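Local coordinates for protein putative fimbrium anchoring subunit Fim4B (Bacteroides ovatus, PDB 5CAG) that probably serves as a lipid-anchored, FimB/Mfa2-type subunit that fastens a fimbrium to the bacterial outer membrane, at residues L235-I249 with P279-P291. Sequence-based numbering, arbitrary orientation.
Sequences LKFIKTDNTVQEATI and PDDKIEVDKPETP
Gln245 NE2 donates to the backbone carbonyl Glu284 O at 2.8 Å, while Gln245 OE1 accepts from the backbone Asp286 N at 3.1 Å in a nearly straight bond (166°) on a lone pair. A chi1 of -154°, which swings CG away from the backbone N, and an extended chain beyond it carry the amide to the 279-291 segment, where it engages the backbone polar groups flanking Val285, consistent with a single orientation of the amide. Beside these two bonds, Val285 turns CG2 over one face of the Phe237 ring, a CH-pi contact 4.1 Å from the centroid. Ile283 approaches the same ring obliquely, its CG2 3.9 Å from Phe237 CZ, while its other branch reaches Ala247 and sets CD1 4.0 Å from Ile249 CD1. Toward the hairpin end, Pro288 CB lies against the carboxylate of Asp241, whose OD1 accepts from Thr243 N in an Asx turn. Ile283 also packs on Val151 and Ala153, while Val159 touches both Phe237 and Val285. Mostly loop, the C-terminal segment crosses the hairpin side carrying Phe237, Gln245 and Ala247 and pairs weakly and in parallel with strand 134-154 around Ile283, joining the two, consistent with the beta-sandwich build of transthyretin-like domains.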
# COMPACT_ATOMS: atom_id res chain seq x y z
N LEU A 235 1.06 -19.94 -8.46
CA LEU A 235 0.84 -20.86 -7.36
C LEU A 235 1.99 -21.85 -7.35
O LEU A 235 2.17 -22.62 -8.31
CB LEU A 235 -0.52 -21.55 -7.48
CG LEU A 235 -1.77 -20.66 -7.38
CD1 LEU A 235 -3.03 -21.48 -7.63
CD2 LEU A 235 -1.85 -19.92 -6.03
N LYS A 236 2.84 -21.77 -6.30
CA LYS A 236 4.01 -22.64 -6.18
C LYS A 236 3.64 -23.81 -5.29
O LYS A 236 3.48 -23.63 -4.08
CB LYS A 236 5.21 -21.84 -5.63
CG LYS A 236 6.57 -22.48 -5.84
CD LYS A 236 7.65 -21.41 -5.98
CE LYS A 236 8.88 -21.73 -5.17
NZ LYS A 236 9.90 -22.54 -5.92
N PHE A 237 3.38 -24.99 -5.88
CA PHE A 237 3.00 -26.14 -5.08
C PHE A 237 4.24 -26.89 -4.67
O PHE A 237 4.96 -27.37 -5.54
CB PHE A 237 2.04 -27.09 -5.82
CG PHE A 237 0.74 -26.46 -6.26
CD1 PHE A 237 -0.35 -26.42 -5.40
CD2 PHE A 237 0.60 -25.93 -7.54
CE1 PHE A 237 -1.55 -25.82 -5.80
CE2 PHE A 237 -0.59 -25.33 -7.94
CZ PHE A 237 -1.66 -25.28 -7.06
N ILE A 238 4.50 -26.97 -3.35
CA ILE A 238 5.60 -27.77 -2.82
C ILE A 238 5.01 -29.15 -2.55
O ILE A 238 4.10 -29.27 -1.72
CB ILE A 238 6.23 -27.13 -1.56
CG1 ILE A 238 6.71 -25.67 -1.82
CG2 ILE A 238 7.32 -28.03 -1.00
CD1 ILE A 238 7.80 -25.52 -2.89
N LYS A 239 5.46 -30.17 -3.28
CA LYS A 239 4.94 -31.53 -3.15
C LYS A 239 5.43 -32.23 -1.84
O LYS A 239 6.27 -31.68 -1.13
CB LYS A 239 5.31 -32.39 -4.39
CG LYS A 239 4.63 -31.97 -5.71
CD LYS A 239 4.97 -32.99 -6.79
CE LYS A 239 4.75 -32.57 -8.21
NZ LYS A 239 5.54 -33.46 -9.11
N THR A 240 4.90 -33.44 -1.54
CA THR A 240 5.25 -34.16 -0.31
C THR A 240 6.69 -34.65 -0.35
O THR A 240 7.25 -34.95 0.70
CB THR A 240 4.28 -35.31 0.01
OG1 THR A 240 4.36 -36.34 -0.97
CG2 THR A 240 2.86 -34.84 0.22
N ASP A 241 7.31 -34.68 -1.54
CA ASP A 241 8.71 -35.07 -1.66
C ASP A 241 9.62 -33.83 -1.83
O ASP A 241 10.80 -33.96 -2.17
CB ASP A 241 8.88 -36.03 -2.82
CG ASP A 241 8.54 -35.48 -4.18
OD1 ASP A 241 7.91 -34.39 -4.24
OD2 ASP A 241 8.82 -36.18 -5.19
N ASN A 242 9.05 -32.63 -1.55
CA ASN A 242 9.71 -31.32 -1.62
C ASN A 242 10.03 -30.92 -3.07
O ASN A 242 10.90 -30.10 -3.31
CB ASN A 242 10.97 -31.29 -0.75
CG ASN A 242 10.72 -31.84 0.64
OD1 ASN A 242 9.87 -31.33 1.39
ND2 ASN A 242 11.43 -32.93 0.97
N THR A 243 9.28 -31.47 -4.02
CA THR A 243 9.40 -31.17 -5.45
C THR A 243 8.54 -29.98 -5.70
O THR A 243 7.65 -29.69 -4.89
CB THR A 243 8.97 -32.41 -6.19
OG1 THR A 243 9.96 -33.36 -5.85
CG2 THR A 243 8.90 -32.24 -7.69
N VAL A 244 8.78 -29.24 -6.77
CA VAL A 244 7.89 -28.12 -6.95
C VAL A 244 7.27 -28.18 -8.35
O VAL A 244 7.90 -28.61 -9.33
CB VAL A 244 8.49 -26.73 -6.58
CG1 VAL A 244 9.91 -26.56 -7.08
CG2 VAL A 244 7.62 -25.59 -7.05
N GLN A 245 5.98 -27.85 -8.38
CA GLN A 245 5.11 -27.74 -9.55
C GLN A 245 4.43 -26.38 -9.46
O GLN A 245 3.85 -26.05 -8.43
CB GLN A 245 4.09 -28.89 -9.58
CG GLN A 245 3.62 -29.22 -10.97
CD GLN A 245 2.61 -30.33 -10.95
OE1 GLN A 245 2.93 -31.51 -10.72
NE2 GLN A 245 1.37 -29.96 -11.21
N GLU A 246 4.58 -25.56 -10.50
CA GLU A 246 4.02 -24.23 -10.51
C GLU A 246 2.84 -24.10 -11.48
O GLU A 246 2.76 -24.81 -12.49
CB GLU A 246 5.09 -23.21 -10.90
CG GLU A 246 5.45 -22.25 -9.79
CD GLU A 246 6.74 -21.49 -10.04
OE1 GLU A 246 6.76 -20.68 -10.99
OE2 GLU A 246 7.72 -21.71 -9.29
N ALA A 247 1.93 -23.19 -11.15
CA ALA A 247 0.80 -22.87 -12.00
C ALA A 247 0.75 -21.35 -12.14
O ALA A 247 0.67 -20.62 -11.15
CB ALA A 247 -0.51 -23.45 -11.46
N THR A 248 0.91 -20.89 -13.37
CA THR A 248 0.93 -19.48 -13.72
C THR A 248 -0.45 -19.16 -14.33
O THR A 248 -0.85 -19.83 -15.27
CB THR A 248 2.12 -19.23 -14.67
OG1 THR A 248 3.23 -20.08 -14.33
CG2 THR A 248 2.56 -17.80 -14.68
N ILE A 249 -1.21 -18.19 -13.74
CA ILE A 249 -2.54 -17.74 -14.20
C ILE A 249 -2.49 -16.26 -14.49
O ILE A 249 -2.03 -15.49 -13.65
CB ILE A 249 -3.66 -18.04 -13.18
CG1 ILE A 249 -3.74 -19.52 -12.86
CG2 ILE A 249 -5.01 -17.50 -13.67
CD1 ILE A 249 -4.25 -19.77 -11.49
N PRO A 279 -11.34 -26.28 -19.32
CA PRO A 279 -11.00 -27.67 -18.92
C PRO A 279 -9.61 -28.11 -19.41
O PRO A 279 -8.99 -29.04 -18.87
CB PRO A 279 -12.14 -28.48 -19.52
CG PRO A 279 -13.27 -27.47 -19.64
CD PRO A 279 -12.55 -26.27 -20.14
N ASP A 280 -9.10 -27.34 -20.37
CA ASP A 280 -7.79 -27.40 -21.00
C ASP A 280 -6.68 -26.99 -19.99
O ASP A 280 -5.68 -27.70 -19.85
CB ASP A 280 -7.84 -26.46 -22.22
CG ASP A 280 -6.55 -26.26 -23.00
OD1 ASP A 280 -5.87 -27.28 -23.30
OD2 ASP A 280 -6.26 -25.10 -23.38
N ASP A 281 -6.87 -25.87 -19.27
CA ASP A 281 -5.92 -25.29 -18.31
C ASP A 281 -6.20 -25.68 -16.83
O ASP A 281 -5.80 -24.94 -15.93
CB ASP A 281 -5.93 -23.75 -18.42
CG ASP A 281 -5.61 -23.15 -19.78
OD1 ASP A 281 -5.50 -23.91 -20.76
OD2 ASP A 281 -5.53 -21.90 -19.87
N LYS A 282 -6.88 -26.80 -16.58
CA LYS A 282 -7.23 -27.20 -15.21
C LYS A 282 -5.97 -27.44 -14.36
O LYS A 282 -4.98 -27.92 -14.91
CB LYS A 282 -8.13 -28.45 -15.24
CG LYS A 282 -9.61 -28.13 -14.96
CD LYS A 282 -10.63 -29.03 -15.71
CE LYS A 282 -10.59 -30.54 -15.50
NZ LYS A 282 -11.46 -31.26 -16.48
N ILE A 283 -5.95 -27.05 -13.07
CA ILE A 283 -4.73 -27.28 -12.29
C ILE A 283 -4.73 -28.72 -11.77
O ILE A 283 -5.66 -29.12 -11.07
CB ILE A 283 -4.51 -26.26 -11.14
CG1 ILE A 283 -4.16 -24.88 -11.69
CG2 ILE A 283 -3.41 -26.71 -10.19
CD1 ILE A 283 -4.56 -23.75 -10.81
N GLU A 284 -3.69 -29.47 -12.10
CA GLU A 284 -3.55 -30.82 -11.57
C GLU A 284 -2.15 -31.03 -11.06
O GLU A 284 -1.19 -30.86 -11.81
CB GLU A 284 -3.90 -31.89 -12.62
CG GLU A 284 -3.64 -33.31 -12.14
CD GLU A 284 -4.26 -34.45 -12.93
OE1 GLU A 284 -4.93 -34.20 -13.96
OE2 GLU A 284 -4.10 -35.61 -12.47
N VAL A 285 -2.03 -31.42 -9.79
CA VAL A 285 -0.74 -31.76 -9.18
C VAL A 285 -0.49 -33.25 -9.47
O VAL A 285 -1.31 -34.11 -9.12
CB VAL A 285 -0.63 -31.41 -7.68
CG1 VAL A 285 0.71 -31.85 -7.11
CG2 VAL A 285 -0.84 -29.92 -7.46
N ASP A 286 0.63 -33.55 -10.15
CA ASP A 286 0.97 -34.92 -10.51
C ASP A 286 1.62 -35.62 -9.32
O ASP A 286 2.47 -35.03 -8.66
CB ASP A 286 1.89 -34.94 -11.74
CG ASP A 286 1.29 -34.23 -12.94
OD1 ASP A 286 0.21 -34.67 -13.42
OD2 ASP A 286 1.88 -33.23 -13.39
N LYS A 287 1.17 -36.86 -9.04
CA LYS A 287 1.67 -37.71 -7.97
C LYS A 287 3.19 -37.72 -7.99
O LYS A 287 3.77 -37.86 -9.07
CB LYS A 287 1.11 -39.15 -8.09
CG LYS A 287 1.47 -40.10 -6.93
CD LYS A 287 0.80 -41.49 -7.05
CE LYS A 287 0.29 -42.04 -5.73
NZ LYS A 287 -0.52 -43.28 -5.92
N PRO A 288 3.86 -37.51 -6.84
CA PRO A 288 5.33 -37.50 -6.84
C PRO A 288 5.89 -38.81 -7.36
O PRO A 288 5.30 -39.88 -7.13
CB PRO A 288 5.70 -37.26 -5.38
CG PRO A 288 4.50 -37.55 -4.61
CD PRO A 288 3.33 -37.27 -5.48
N GLU A 289 7.01 -38.71 -8.10
CA GLU A 289 7.71 -39.86 -8.69
C GLU A 289 8.17 -40.83 -7.61
O GLU A 289 8.31 -40.48 -6.43
CB GLU A 289 8.91 -39.40 -9.53
CG GLU A 289 8.51 -38.89 -10.90
CD GLU A 289 9.62 -38.74 -11.92
OE1 GLU A 289 10.54 -39.59 -11.94
OE2 GLU A 289 9.55 -37.80 -12.74
N THR A 290 8.36 -42.07 -8.02
CA THR A 290 8.77 -43.13 -7.10
C THR A 290 10.05 -43.82 -7.62
O THR A 290 10.22 -43.97 -8.84
CB THR A 290 7.60 -44.11 -6.90
OG1 THR A 290 7.04 -44.47 -8.17
CG2 THR A 290 6.51 -43.55 -5.97
N PRO A 291 10.96 -44.23 -6.68
CA PRO A 291 12.22 -44.91 -7.09
C PRO A 291 12.03 -46.09 -8.05
O PRO A 291 12.91 -46.39 -8.85
CB PRO A 291 12.80 -45.42 -5.77
CG PRO A 291 12.23 -44.53 -4.72
CD PRO A 291 10.88 -44.07 -5.21